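Local coordinates for heme peroxidase (Bacteroides thetaiotaomicron, PDB 2GVK), which probably uses heme and hydrogen peroxide to oxidise dyes and other substrates, as a member of the dye-decolorizing peroxidase family, at residues T160-V165 and I244-M249; Y30-S35 and W76-P81; G10-Q15 and D181-S186. All blocks are in the same frame, centred on the assembly; numbering follows the deposited sequence.

Interaction 1 (T160-V165 and I244-M249); sequences TENPAV and IVRANM. With EDO (1,2-ethanediol), chain H.
E161 crosses R246 at about a right angle. In the conformer described, its OE2 lies over one face of the guanidinium, offset toward the rim and 3.3 Å from R246 NH2. No N-H points at it, so this salt bridge is one of charge alone.

N162 carries the directional part. Its primary amide meets the backbone of strand residue R246 as another peptide group would: OD1 accepts from R246 N at 2.9 Å, and ND2 donates almost straight (175°) to R246 O, also at 2.9 Å, on a lone pair in the carbonyl plane. Asparagine suits the place because one short side chain offers both an acceptor and a donor. A water joins N162 OD1, I244 O and R246 NE.

P163 adds apolar cover, with CG 4.1 Å from V245 CG2. Farther along the strand, R246 NH1 (weakly) and N248 ND2 both donate to O2 of an ethanediol, probably from the crystallisation liquor.

N248 also bonds D158, in the GXXDG signature of these peroxidases, which directly precedes this loop. The chemistry implies a loop tied by a two-bond amide to strand 245-253, outermost in the sheet within this chain, with the arginine's charge pairing probably the more yielding part.

Interaction 2 (Y30-S35 and W76-P81); sequences YNLTDS and WTRLFP
R78 leaves its helix with CG anti to the backbone N (chi1 173°) and stays extended from CG to NE, which carries the guanidinium across to the loop that follows strand 24-32. There it meets the carbonyl of T33 end-on: NH1 and NH2 both donate to the single atom T33 O. The bond from R78 NH2 to T33 O is the shorter and straighter, at 3.0 Å, and its donor is only modestly tilted from the carbonyl plane. That from R78 NH1 to T33 O is 3.3 Å, with the donor well above the same plane. Because T33 O lies at the edge of the guanidinium, near its plane, the two bonds together probably limit the rotation of the group. Arginine suits the place: its length spans the gap, and its paired N-H groups can share one acceptor.

D34 adds charge to this end. In the conformer described, its OD1 is 3.7 Å from R78 NH1, a long and probably weak salt bridge in which no N-H points at the oxygen.

L32 supplies the apolar half. It slides past R78 in the opposite direction, its CB 3.5 Å from R78 NH1, and meets L79 tip to tip, with L32 CD1 4.0 Å from L79 CG. Branched leucine ends fill the space between strand and helix, while the aliphatic part of R78 runs beside L32, its CD near L32 CD1, and its charge stays at the surface.

T33 turns its own hydroxyl to G134 O. Helix 38-59 borders the contact, with T38 beside L32 and R78 and V42 beside both leucines; strand 136-145 flanks strand 24-32, and helix 309-315 packs on W76 and F80 behind helix 73-79.

Interaction 3 (G10-Q15 and D181-S186); sequences GGHIPQ and DFAGGS
H12 and P14 pack against a type II beta turn, F182 to G185, in a contact between two loops that is carried by van der Waals packing, a CA-H...O contact and a water, with no direct hydrogen bond across it. The fold is the dimeric alpha-beta barrel type of the DyP family. Here the N-terminal loop, ahead of strand 24-32, lies on the turn that leads into strand 186-195.

The turn is closed by G185 N donating to F182 O at 3.0 Å. G184 takes its third position, where the positive phi of 94° suits glycine. The missing side chain also lets the neighbouring loop come close: H12 CB is 4.2 Å from G184 CA. A183, small and apolar, directs its methyl toward the N-terminal loop and has H12 CD2 at 4.2 Å from its CB.

H12 sets its ring obliquely to the A183 carbonyl, with CD2 3.3 Å from A183 O. Its CG stands beside the backbone N (chi1 -57°), which brings the ring back over G10, so that G10 O lies above one face, toward the rim. The ring nitrogen ND1 is hydrogen-bonded to D310, which helps to fix the ring's rotation. Q15 turns its amide inward to P307 O and M69 N, tying this part of the loop to the protein interior.

P14, whose nitrogen has no hydrogen to give, offers a carbon instead: its CA is 3.3 Å from G184 O. That same G184 O is 2.8 Å from a water that accepts from Q15 N at 2.9 Å.

How the interactions relate
Interactions 2 and 3 are joined directly: the indole of W76 packs on the ring of F182, CZ2 to CE1 at 3.9 Å, although their centres lie 22 Å apart. Along the chain, interaction 2 is nested within the loop that interaction 3 closes, whereas interactions 1 and 3 interleave their segments and come to about 7 Å between nearest atoms. Interactions 1 and 2 sit on opposite sides of the chain's centre, 31 Å between centres, one in each family half, and both reach the same antiparallel sheet. Interaction 1 adjoins the GXXDG signature, associated with heme binding in this family; R78 of interaction 2 is about 10 Å from a sodium ion held at P36 and D37.

Interaction 1 (T160-V165 and I244-M249)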
ATOM      1  N   THR A 160      -7.951   8.533  21.927  1.00 18.01           N
ATOM      2  CA  THR A 160      -8.977   7.462  22.009  1.00 17.93           C
ATOM      3  C   THR A 160     -10.321   8.005  22.541  1.00 17.80           C
ATOM      4  O   THR A 160     -11.387   7.539  22.147  1.00 18.09           O
ATOM      5  CB  THR A 160      -8.495   6.299  22.871  1.00 18.09           C
ATOM      6  OG1 THR A 160      -7.422   5.625  22.191  1.00 19.26           O
ATOM      7  CG2 THR A 160      -9.620   5.307  23.126  1.00 17.97           C
ATOM      8  N   GLU A 161     -10.246   9.066  23.356  1.00 17.53           N
ATOM      9  CA  GLU A 161     -11.410   9.694  23.961  0.60 17.64           C
ATOM     10  C   GLU A 161     -12.193  10.604  22.976  1.00 17.28           C
ATOM     11  O   GLU A 161     -13.297  11.061  23.271  1.00 17.27           O
ATOM     12  CB  GLU A 161     -10.959  10.508  25.178  0.60 17.97           C
ATOM     13  CG  GLU A 161     -10.408  11.960  24.853  0.60 19.14           C
ATOM     14  CD  GLU A 161      -9.048  11.997  24.085  0.60 20.68           C
ATOM     15  OE1 GLU A 161      -8.320  10.969  24.031  0.60 19.77           O
ATOM     16  OE2 GLU A 161      -8.706  13.087  23.567  0.60 22.96           O
ATOM     17  N   ASN A 162     -11.597  10.888  21.824  1.00 16.49           N
ATOM     18  CA  ASN A 162     -12.286  11.721  20.821  1.00 16.06           C
ATOM     19  C   ASN A 162     -13.600  11.059  20.432  1.00 15.78           C
ATOM     20  O   ASN A 162     -13.650   9.849  20.244  1.00 15.94           O
ATOM     21  CB  ASN A 162     -11.436  11.912  19.585  1.00 16.18           C
ATOM     22  CG  ASN A 162     -10.395  13.030  19.742  1.00 16.44           C
ATOM     23  OD1 ASN A 162     -10.574  13.959  20.511  1.00 16.45           O
ATOM     24  ND2 ASN A 162      -9.348  12.952  18.974  1.00 17.68           N
ATOM     25  N   PRO A 163     -14.662  11.849  20.297  1.00 15.23           N
ATOM     26  CA  PRO A 163     -15.948  11.254  19.919  1.00 15.03           C
ATOM     27  C   PRO A 163     -15.882  10.519  18.579  1.00 14.72           C
ATOM     28  O   PRO A 163     -15.429  11.080  17.563  1.00 15.00           O
ATOM     29  CB  PRO A 163     -16.909  12.474  19.854  1.00 14.89           C
ATOM     30  CG  PRO A 163     -16.020  13.677  19.763  1.00 16.11           C
ATOM     31  CD  PRO A 163     -14.744  13.316  20.476  1.00 15.29           C
ATOM     32  N   ALA A 164     -16.308   9.270  18.591  1.00 14.12           N
ATOM     33  CA  ALA A 164     -16.255   8.420  17.425  1.00 13.84           C
ATOM     34  C   ALA A 164     -17.000   7.149  17.728  1.00 13.52           C
ATOM     35  O   ALA A 164     -17.295   6.872  18.867  1.00 13.11           O
ATOM     36  CB  ALA A 164     -14.795   8.097  17.062  1.00 13.98           C
ATOM     37  N   VAL A 165     -17.309   6.380  16.669  1.00 13.43           N
ATOM     38  CA  VAL A 165     -17.937   5.016  16.764  1.00 13.61           C
ATOM     39  C   VAL A 165     -19.430   5.089  17.142  1.00 13.88           C
ATOM     40  O   VAL A 165     -20.290   4.719  16.344  1.00 13.83           O
ATOM     41  CB  VAL A 165     -17.162   4.066  17.727  1.00 13.45           C
ATOM     42  CG1 VAL A 165     -17.857   2.732  17.834  1.00 14.56           C
ATOM     43  CG2 VAL A 165     -15.704   3.882  17.240  1.00 12.87           C
ATOM     44  N   ILE A 244     -14.693  17.814  23.061  1.00 13.09           N
ATOM     45  CA  ILE A 244     -14.095  18.455  21.924  1.00 13.15           C
ATOM     46  C   ILE A 244     -13.324  17.399  21.106  1.00 13.14           C
ATOM     47  O   ILE A 244     -13.246  16.230  21.497  1.00 12.81           O
ATOM     48  CB  ILE A 244     -13.151  19.596  22.349  1.00 13.41           C
ATOM     49  CG1 ILE A 244     -11.856  19.038  22.974  1.00 14.83           C
ATOM     50  CG2 ILE A 244     -13.873  20.531  23.310  1.00 13.82           C
ATOM     51  CD1 ILE A 244     -10.823  20.116  23.341  1.00 16.35           C
ATOM     52  N   VAL A 245     -12.817  17.811  19.952  1.00 13.34           N
ATOM     53  CA  VAL A 245     -12.025  16.929  19.093  1.00 13.92           C
ATOM     54  C   VAL A 245     -10.598  17.418  19.141  1.00 14.90           C
ATOM     55  O   VAL A 245     -10.309  18.516  18.720  1.00 14.20           O
ATOM     56  CB  VAL A 245     -12.538  16.949  17.654  1.00 13.72           C
ATOM     57  CG1 VAL A 245     -11.602  16.154  16.722  1.00 14.27           C
ATOM     58  CG2 VAL A 245     -13.953  16.418  17.601  1.00 14.94           C
ATOM     59  N   ARG A 246      -9.707  16.585  19.666  1.00 16.67           N
ATOM     60  CA  ARG A 246      -8.368  17.027  20.034  1.00 19.24           C
ATOM     61  C   ARG A 246      -7.308  16.297  19.218  1.00 21.19           C
ATOM     62  O   ARG A 246      -7.430  15.101  18.951  1.00 21.98           O
ATOM     63  CB  ARG A 246      -8.123  16.809  21.529  1.00 19.75           C
ATOM     64  CG  ARG A 246      -9.109  17.530  22.431  1.00 24.06           C
ATOM     65  CD  ARG A 246      -8.785  17.429  23.913  1.00 27.49           C
ATOM     66  NE  ARG A 246      -9.505  16.333  24.557  1.00 28.47           N
ATOM     67  CZ  ARG A 246      -9.129  15.760  25.691  1.00 31.52           C
ATOM     68  NH1 ARG A 246      -8.035  16.174  26.316  1.00 31.59           N
ATOM     69  NH2 ARG A 246      -9.846  14.769  26.204  1.00 34.47           N
ATOM     70  N   ALA A 247      -6.236  17.004  18.869  1.00 22.15           N
ATOM     71  CA  ALA A 247      -4.917  16.377  18.728  1.00 23.05           C
ATOM     72  C   ALA A 247      -3.929  16.786  19.820  1.00 23.47           C
ATOM     73  O   ALA A 247      -4.052  17.850  20.427  1.00 23.24           O
ATOM     74  CB  ALA A 247      -4.338  16.649  17.351  1.00 22.90           C
ATOM     75  N   ASN A 248      -2.961  15.911  20.073  1.00 23.64           N
ATOM     76  CA  ASN A 248      -1.738  16.275  20.766  1.00 23.62           C
ATOM     77  C   ASN A 248      -0.507  15.830  19.980  1.00 22.93           C
ATOM     78  O   ASN A 248       0.111  14.805  20.303  1.00 23.57           O
ATOM     79  CB  ASN A 248      -1.715  15.653  22.160  1.00 23.86           C
ATOM     80  CG  ASN A 248      -2.679  16.331  23.118  1.00 27.75           C
ATOM     81  OD1 ASN A 248      -2.324  17.290  23.795  1.00 31.89           O
ATOM     82  ND2 ASN A 248      -3.900  15.829  23.180  1.00 28.85           N
HETATM   83  N   MSE A 249      -0.167  16.605  18.949  1.00 20.76           N
HETATM   84  CA  MSE A 249       0.794  16.187  17.934  1.00 18.75           C
HETATM   85  C   MSE A 249       2.209  16.380  18.440  1.00 15.82           C
HETATM   86  O   MSE A 249       2.572  17.462  18.887  1.00 14.90           O
HETATM   87  CB  MSE A 249       0.613  16.999  16.653  1.00 19.50           C
HETATM   88  CG  MSE A 249      -0.712  16.770  15.957  1.00 24.93           C
HETATM   89 SE   MSE A 249      -1.129  14.871  15.808  0.70 38.13          SE
HETATM   90  CE  MSE A 249       0.000  14.437  14.352  1.00 25.85           C
TER
HETATM   91  C1  EDO H 323      -5.514  19.121  26.769  1.00 38.43           C
HETATM   92  O1  EDO H 323      -4.989  20.481  26.750  1.00 41.46           O
HETATM   93  C2  EDO H 323      -4.475  18.117  26.212  1.00 36.19           C
HETATM   94  O2  EDO H 323      -5.154  16.911  25.702  1.00 31.34           O
HETATM   95  O   HOH W   1      -6.378  13.577  22.822  1.00 42.17           O
HETATM   96  O   HOH W   2     -11.416  14.755  23.115  1.00 21.92           O

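Interaction 2 (Y30-S35 and W76-P81)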
ATOM      1  N   TYR A  30       0.172  33.169  12.095  1.00 10.56           N
ATOM      2  CA  TYR A  30       0.622  34.433  11.548  1.00 10.59           C
ATOM      3  C   TYR A  30       0.005  35.589  12.316  1.00 10.91           C
ATOM      4  O   TYR A  30      -1.148  35.510  12.747  1.00 10.90           O
ATOM      5  CB  TYR A  30       0.151  34.572  10.110  1.00 10.74           C
ATOM      6  CG  TYR A  30       0.878  33.751   9.067  1.00  9.76           C
ATOM      7  CD1 TYR A  30       2.212  33.952   8.821  1.00 11.40           C
ATOM      8  CD2 TYR A  30       0.162  32.976   8.154  1.00 10.72           C
ATOM      9  CE1 TYR A  30       2.860  33.314   7.753  1.00 11.39           C
ATOM     10  CE2 TYR A  30       0.800  32.335   7.099  1.00 11.23           C
ATOM     11  CZ  TYR A  30       2.148  32.509   6.913  1.00 12.51           C
ATOM     12  OH  TYR A  30       2.778  31.932   5.835  1.00 13.83           O
ATOM     13  N   ASN A  31       0.726  36.704  12.387  1.00 11.33           N
ATOM     14  CA  ASN A  31       0.126  37.984  12.722  1.00 11.51           C
ATOM     15  C   ASN A  31      -0.021  38.806  11.450  1.00 11.69           C
ATOM     16  O   ASN A  31       0.789  38.702  10.546  1.00 11.53           O
ATOM     17  CB  ASN A  31       0.987  38.757  13.706  1.00 11.58           C
ATOM     18  CG  ASN A  31       0.652  38.456  15.155  1.00 13.77           C
ATOM     19  OD1 ASN A  31      -0.334  37.784  15.459  1.00 13.60           O
ATOM     20  ND2 ASN A  31       1.498  38.952  16.070  1.00 16.16           N
ATOM     21  N   LEU A  32      -1.066  39.617  11.393  1.00 11.86           N
ATOM     22  CA  LEU A  32      -1.252  40.542  10.294  1.00 12.10           C
ATOM     23  C   LEU A  32      -0.295  41.705  10.408  1.00 12.63           C
ATOM     24  O   LEU A  32      -0.005  42.159  11.499  1.00 12.88           O
ATOM     25  CB  LEU A  32      -2.686  41.086  10.293  1.00 12.24           C
ATOM     26  CG  LEU A  32      -3.803  40.058  10.167  1.00 13.10           C
ATOM     27  CD1 LEU A  32      -5.133  40.753  10.289  1.00 14.91           C
ATOM     28  CD2 LEU A  32      -3.698  39.305   8.859  1.00 14.96           C
ATOM     29  N   THR A  33       0.127  42.230   9.259  1.00 12.99           N
ATOM     30  CA  THR A  33       0.875  43.488   9.208  1.00 13.69           C
ATOM     31  C   THR A  33      -0.067  44.648   8.909  1.00 14.48           C
ATOM     32  O   THR A  33      -1.217  44.443   8.522  1.00 14.12           O
ATOM     33  CB  THR A  33       1.930  43.473   8.104  1.00 13.69           C
ATOM     34  OG1 THR A  33       1.282  43.494   6.816  1.00 14.41           O
ATOM     35  CG2 THR A  33       2.810  42.262   8.216  1.00 13.71           C
ATOM     36  N   ASP A  34       0.472  45.865   8.964  1.00 15.52           N
ATOM     37  CA  ASP A  34      -0.317  47.062   8.689  0.70 16.24           C
ATOM     38  C   ASP A  34      -0.170  47.531   7.241  1.00 16.34           C
ATOM     39  O   ASP A  34      -0.430  48.683   6.926  1.00 17.18           O
ATOM     40  CB  ASP A  34       0.081  48.191   9.639  0.70 16.53           C
ATOM     41  CG  ASP A  34      -0.581  48.071  10.989  0.70 20.07           C
ATOM     42  OD1 ASP A  34      -1.522  47.260  11.127  0.70 25.18           O
ATOM     43  OD2 ASP A  34      -0.186  48.818  11.914  0.70 26.91           O
ATOM     44  N   SER A  35       0.218  46.643   6.361  1.00 16.23           N
ATOM     45  CA  SER A  35       0.404  47.028   4.961  1.00 15.98           C
ATOM     46  C   SER A  35      -0.941  47.386   4.299  1.00 15.71           C
ATOM     47  O   SER A  35      -1.984  46.916   4.714  1.00 15.50           O
ATOM     48  CB  SER A  35       1.081  45.931   4.185  1.00 16.06           C
ATOM     49  OG  SER A  35       0.150  45.005   3.673  1.00 15.98           O
ATOM     50  N   TRP A  76     -10.384  39.082  13.428  1.00 10.96           N
ATOM     51  CA  TRP A  76     -11.708  38.934  12.834  1.00 11.15           C
ATOM     52  C   TRP A  76     -12.397  40.295  12.722  1.00 11.64           C
ATOM     53  O   TRP A  76     -12.913  40.652  11.682  1.00 11.72           O
ATOM     54  CB  TRP A  76     -12.569  37.978  13.668  1.00 11.08           C
ATOM     55  CG  TRP A  76     -13.973  37.821  13.125  1.00 10.97           C
ATOM     56  CD1 TRP A  76     -15.075  38.599  13.431  1.00 11.47           C
ATOM     57  CD2 TRP A  76     -14.396  36.923  12.102  1.00 12.33           C
ATOM     58  NE1 TRP A  76     -16.162  38.187  12.695  1.00 12.79           N
ATOM     59  CE2 TRP A  76     -15.777  37.161  11.873  1.00 12.79           C
ATOM     60  CE3 TRP A  76     -13.774  35.886  11.413  1.00 11.83           C
ATOM     61  CZ2 TRP A  76     -16.523  36.417  10.943  1.00 12.02           C
ATOM     62  CZ3 TRP A  76     -14.520  35.180  10.455  1.00 12.05           C
ATOM     63  CH2 TRP A  76     -15.873  35.457  10.243  1.00 12.00           C
ATOM     64  N   THR A  77     -12.371  41.055  13.805  1.00 12.16           N
ATOM     65  CA  THR A  77     -13.036  42.341  13.839  1.00 12.71           C
ATOM     66  C   THR A  77     -12.331  43.357  12.918  1.00 13.08           C
ATOM     67  O   THR A  77     -12.984  44.162  12.252  1.00 13.12           O
ATOM     68  CB  THR A  77     -13.142  42.854  15.289  1.00 12.93           C
ATOM     69  OG1 THR A  77     -14.139  42.092  15.970  1.00 14.62           O
ATOM     70  CG2 THR A  77     -13.529  44.306  15.330  1.00 14.22           C
ATOM     71  N   ARG A  78     -11.015  43.287  12.842  1.00 13.50           N
ATOM     72  CA  ARG A  78     -10.266  44.148  11.925  1.00 13.97           C
ATOM     73  C   ARG A  78     -10.590  43.847  10.461  1.00 13.82           C
ATOM     74  O   ARG A  78     -10.860  44.760   9.670  1.00 14.00           O
ATOM     75  CB  ARG A  78      -8.772  43.999  12.128  1.00 14.44           C
ATOM     76  CG  ARG A  78      -7.987  44.748  11.064  1.00 17.08           C
ATOM     77  CD  ARG A  78      -6.525  44.520  11.124  1.00 20.98           C
ATOM     78  NE  ARG A  78      -5.863  45.080   9.938  1.00 21.78           N
ATOM     79  CZ  ARG A  78      -4.567  44.980   9.696  1.00 22.90           C
ATOM     80  NH1 ARG A  78      -3.781  44.379  10.573  1.00 24.70           N
ATOM     81  NH2 ARG A  78      -4.051  45.508   8.592  1.00 22.81           N
ATOM     82  N   LEU A  79     -10.571  42.569  10.107  1.00 13.43           N
ATOM     83  CA  LEU A  79     -10.747  42.159   8.728  1.00 13.10           C
ATOM     84  C   LEU A  79     -12.177  42.269   8.256  1.00 13.18           C
ATOM     85  O   LEU A  79     -12.422  42.621   7.097  1.00 13.29           O
ATOM     86  CB  LEU A  79     -10.287  40.698   8.537  1.00 13.18           C
ATOM     87  CG  LEU A  79      -8.797  40.400   8.728  1.00 13.48           C
ATOM     88  CD1 LEU A  79      -8.562  38.937   8.946  1.00 14.28           C
ATOM     89  CD2 LEU A  79      -8.005  40.923   7.510  1.00 14.62           C
ATOM     90  N   PHE A  80     -13.125  41.905   9.139  1.00 12.99           N
ATOM     91  CA  PHE A  80     -14.524  41.702   8.771  1.00 12.86           C
ATOM     92  C   PHE A  80     -15.467  42.428   9.743  1.00 12.93           C
ATOM     93  O   PHE A  80     -16.270  41.801  10.419  1.00 13.14           O
ATOM     94  CB  PHE A  80     -14.850  40.188   8.774  1.00 13.01           C
ATOM     95  CG  PHE A  80     -13.805  39.328   8.073  1.00 12.77           C
ATOM     96  CD1 PHE A  80     -13.528  39.515   6.739  1.00 13.47           C
ATOM     97  CD2 PHE A  80     -13.130  38.318   8.762  1.00 13.59           C
ATOM     98  CE1 PHE A  80     -12.557  38.730   6.087  1.00 15.31           C
ATOM     99  CE2 PHE A  80     -12.183  37.533   8.115  1.00 13.59           C
ATOM    100  CZ  PHE A  80     -11.896  37.762   6.773  1.00 13.71           C
ATOM    101  N   PRO A  81     -15.384  43.748   9.789  1.00 12.85           N
ATOM    102  CA  PRO A  81     -16.182  44.535  10.749  1.00 13.02           C
ATOM    103  C   PRO A  81     -17.711  44.394  10.609  1.00 13.18           C
ATOM    104  O   PRO A  81     -18.437  44.668  11.566  1.00 13.32           O
ATOM    105  CB  PRO A  81     -15.761  45.966  10.451  1.00 13.10           C
ATOM    106  CG  PRO A  81     -15.230  45.926   9.066  1.00 12.92           C
ATOM    107  CD  PRO A  81     -14.581  44.610   8.920  1.00 12.99           C
TER

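Interaction 3 (G10-Q15 and D181-S186)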
ATOM      1  N   GLY A  10     -27.362  24.288   9.566  1.00 21.29           N
ATOM      2  CA  GLY A  10     -28.018  25.247   8.679  1.00 20.63           C
ATOM      3  C   GLY A  10     -27.669  25.054   7.210  1.00 20.03           C
ATOM      4  O   GLY A  10     -27.796  25.983   6.409  1.00 20.03           O
ATOM      5  N   GLY A  11     -27.245  23.840   6.854  1.00 19.34           N
ATOM      6  CA  GLY A  11     -26.837  23.538   5.488  1.00 18.68           C
ATOM      7  C   GLY A  11     -25.427  24.031   5.149  1.00 18.09           C
ATOM      8  O   GLY A  11     -25.048  24.083   3.986  1.00 18.37           O
ATOM      9  N   HIS A  12     -24.658  24.382   6.158  1.00 17.21           N
ATOM     10  CA  HIS A  12     -23.310  24.870   5.937  1.00 16.41           C
ATOM     11  C   HIS A  12     -22.306  23.741   6.088  1.00 15.95           C
ATOM     12  O   HIS A  12     -22.354  22.988   7.053  1.00 16.65           O
ATOM     13  CB  HIS A  12     -22.978  25.994   6.919  1.00 16.46           C
ATOM     14  CG  HIS A  12     -23.925  27.145   6.861  1.00 16.42           C
ATOM     15  ND1 HIS A  12     -23.991  27.996   5.781  1.00 18.93           N
ATOM     16  CD2 HIS A  12     -24.833  27.601   7.757  1.00 16.56           C
ATOM     17  CE1 HIS A  12     -24.909  28.919   6.008  1.00 19.34           C
ATOM     18  NE2 HIS A  12     -25.438  28.699   7.199  1.00 17.80           N
ATOM     19  N   ILE A  13     -21.400  23.636   5.134  1.00 14.93           N
ATOM     20  CA  ILE A  13     -20.358  22.620   5.158  0.50 14.45           C
ATOM     21  C   ILE A  13     -19.187  23.113   6.021  1.00 13.95           C
ATOM     22  O   ILE A  13     -18.603  24.156   5.736  1.00 13.72           O
ATOM     23  CB  ILE A  13     -19.822  22.330   3.728  0.50 14.52           C
ATOM     24  CG1 ILE A  13     -20.981  22.129   2.741  0.50 14.95           C
ATOM     25  CG2 ILE A  13     -18.878  21.116   3.736  0.50 14.61           C
ATOM     26  CD1 ILE A  13     -21.963  21.063   3.156  0.50 14.33           C
ATOM     27  N   PRO A  14     -18.838  22.355   7.079  1.00 13.23           N
ATOM     28  CA  PRO A  14     -17.720  22.757   7.911  1.00 12.86           C
ATOM     29  C   PRO A  14     -16.381  22.451   7.267  1.00 12.24           C
ATOM     30  O   PRO A  14     -16.289  21.618   6.373  1.00 11.92           O
ATOM     31  CB  PRO A  14     -17.888  21.896   9.157  1.00 12.92           C
ATOM     32  CG  PRO A  14     -18.518  20.669   8.676  1.00 13.33           C
ATOM     33  CD  PRO A  14     -19.449  21.101   7.560  1.00 13.27           C
ATOM     34  N   GLN A  15     -15.361  23.149   7.703  1.00 12.02           N
ATOM     35  CA  GLN A  15     -14.014  22.777   7.367  1.00 11.83           C
ATOM     36  C   GLN A  15     -13.712  21.435   8.067  1.00 12.10           C
ATOM     37  O   GLN A  15     -14.529  20.939   8.838  1.00 11.87           O
ATOM     38  CB  GLN A  15     -13.029  23.863   7.816  1.00 11.92           C
ATOM     39  CG  GLN A  15     -13.119  25.169   6.997  1.00 10.23           C
ATOM     40  CD  GLN A  15     -12.002  26.124   7.328  1.00 10.42           C
ATOM     41  OE1 GLN A  15     -10.841  25.763   7.246  1.00 10.36           O
ATOM     42  NE2 GLN A  15     -12.341  27.386   7.590  1.00  9.48           N
ATOM     43  N   ASP A 181     -25.907  32.208  12.782  1.00 14.81           N
ATOM     44  CA  ASP A 181     -25.177  32.978  11.768  1.00 14.94           C
ATOM     45  C   ASP A 181     -23.798  32.370  11.503  1.00 14.34           C
ATOM     46  O   ASP A 181     -23.163  32.676  10.512  1.00 14.95           O
ATOM     47  CB  ASP A 181     -25.012  34.439  12.187  1.00 15.49           C
ATOM     48  CG  ASP A 181     -26.359  35.195  12.277  1.00 18.75           C
ATOM     49  OD1 ASP A 181     -27.402  34.646  11.850  1.00 23.19           O
ATOM     50  OD2 ASP A 181     -26.366  36.325  12.817  1.00 24.42           O
ATOM     51  N   PHE A 182     -23.344  31.510  12.401  1.00 13.62           N
ATOM     52  CA  PHE A 182     -22.006  30.911  12.276  1.00 12.93           C
ATOM     53  C   PHE A 182     -22.027  29.404  12.355  1.00 12.74           C
ATOM     54  O   PHE A 182     -20.981  28.772  12.485  1.00 12.59           O
ATOM     55  CB  PHE A 182     -21.076  31.500  13.332  1.00 12.55           C
ATOM     56  CG  PHE A 182     -20.889  32.982  13.190  1.00 13.02           C
ATOM     57  CD1 PHE A 182     -20.079  33.487  12.178  1.00 11.52           C
ATOM     58  CD2 PHE A 182     -21.656  33.857  13.924  1.00 12.40           C
ATOM     59  CE1 PHE A 182     -19.985  34.833  11.966  1.00 13.41           C
ATOM     60  CE2 PHE A 182     -21.564  35.208  13.720  1.00 12.29           C
ATOM     61  CZ  PHE A 182     -20.722  35.701  12.732  1.00 14.35           C
ATOM     62  N   ALA A 183     -23.201  28.825  12.163  1.00 12.62           N
ATOM     63  CA  ALA A 183     -23.338  27.390  12.131  1.00 12.52           C
ATOM     64  C   ALA A 183     -22.451  26.817  11.044  1.00 12.35           C
ATOM     65  O   ALA A 183     -22.353  27.378   9.942  1.00 12.69           O
ATOM     66  CB  ALA A 183     -24.800  26.994  11.894  1.00 12.81           C
ATOM     67  N   GLY A 184     -21.823  25.686  11.340  1.00 11.97           N
ATOM     68  CA  GLY A 184     -20.844  25.089  10.425  1.00 11.75           C
ATOM     69  C   GLY A 184     -19.420  25.517  10.755  1.00 11.67           C
ATOM     70  O   GLY A 184     -18.471  24.994  10.198  1.00 11.97           O
ATOM     71  N   GLY A 185     -19.276  26.510  11.638  1.00 11.46           N
ATOM     72  CA  GLY A 185     -17.963  26.957  12.070  1.00 11.46           C
ATOM     73  C   GLY A 185     -17.467  26.153  13.279  1.00 11.40           C
ATOM     74  O   GLY A 185     -18.160  25.242  13.772  1.00 11.47           O
ATOM     75  N   SER A 186     -16.293  26.518  13.780  1.00 11.36           N
ATOM     76  CA  SER A 186     -15.703  25.831  14.921  1.00 11.13           C
ATOM     77  C   SER A 186     -14.786  26.770  15.697  1.00 11.00           C
ATOM     78  O   SER A 186     -14.200  27.683  15.125  1.00 11.60           O
ATOM     79  CB  SER A 186     -14.894  24.610  14.435  1.00 11.12           C
ATOM     80  OG  SER A 186     -14.323  23.892  15.525  1.00 11.06           O
TER
HETATM   81  O   HOH W   3     -15.725  24.890   9.999  1.00 13.71           O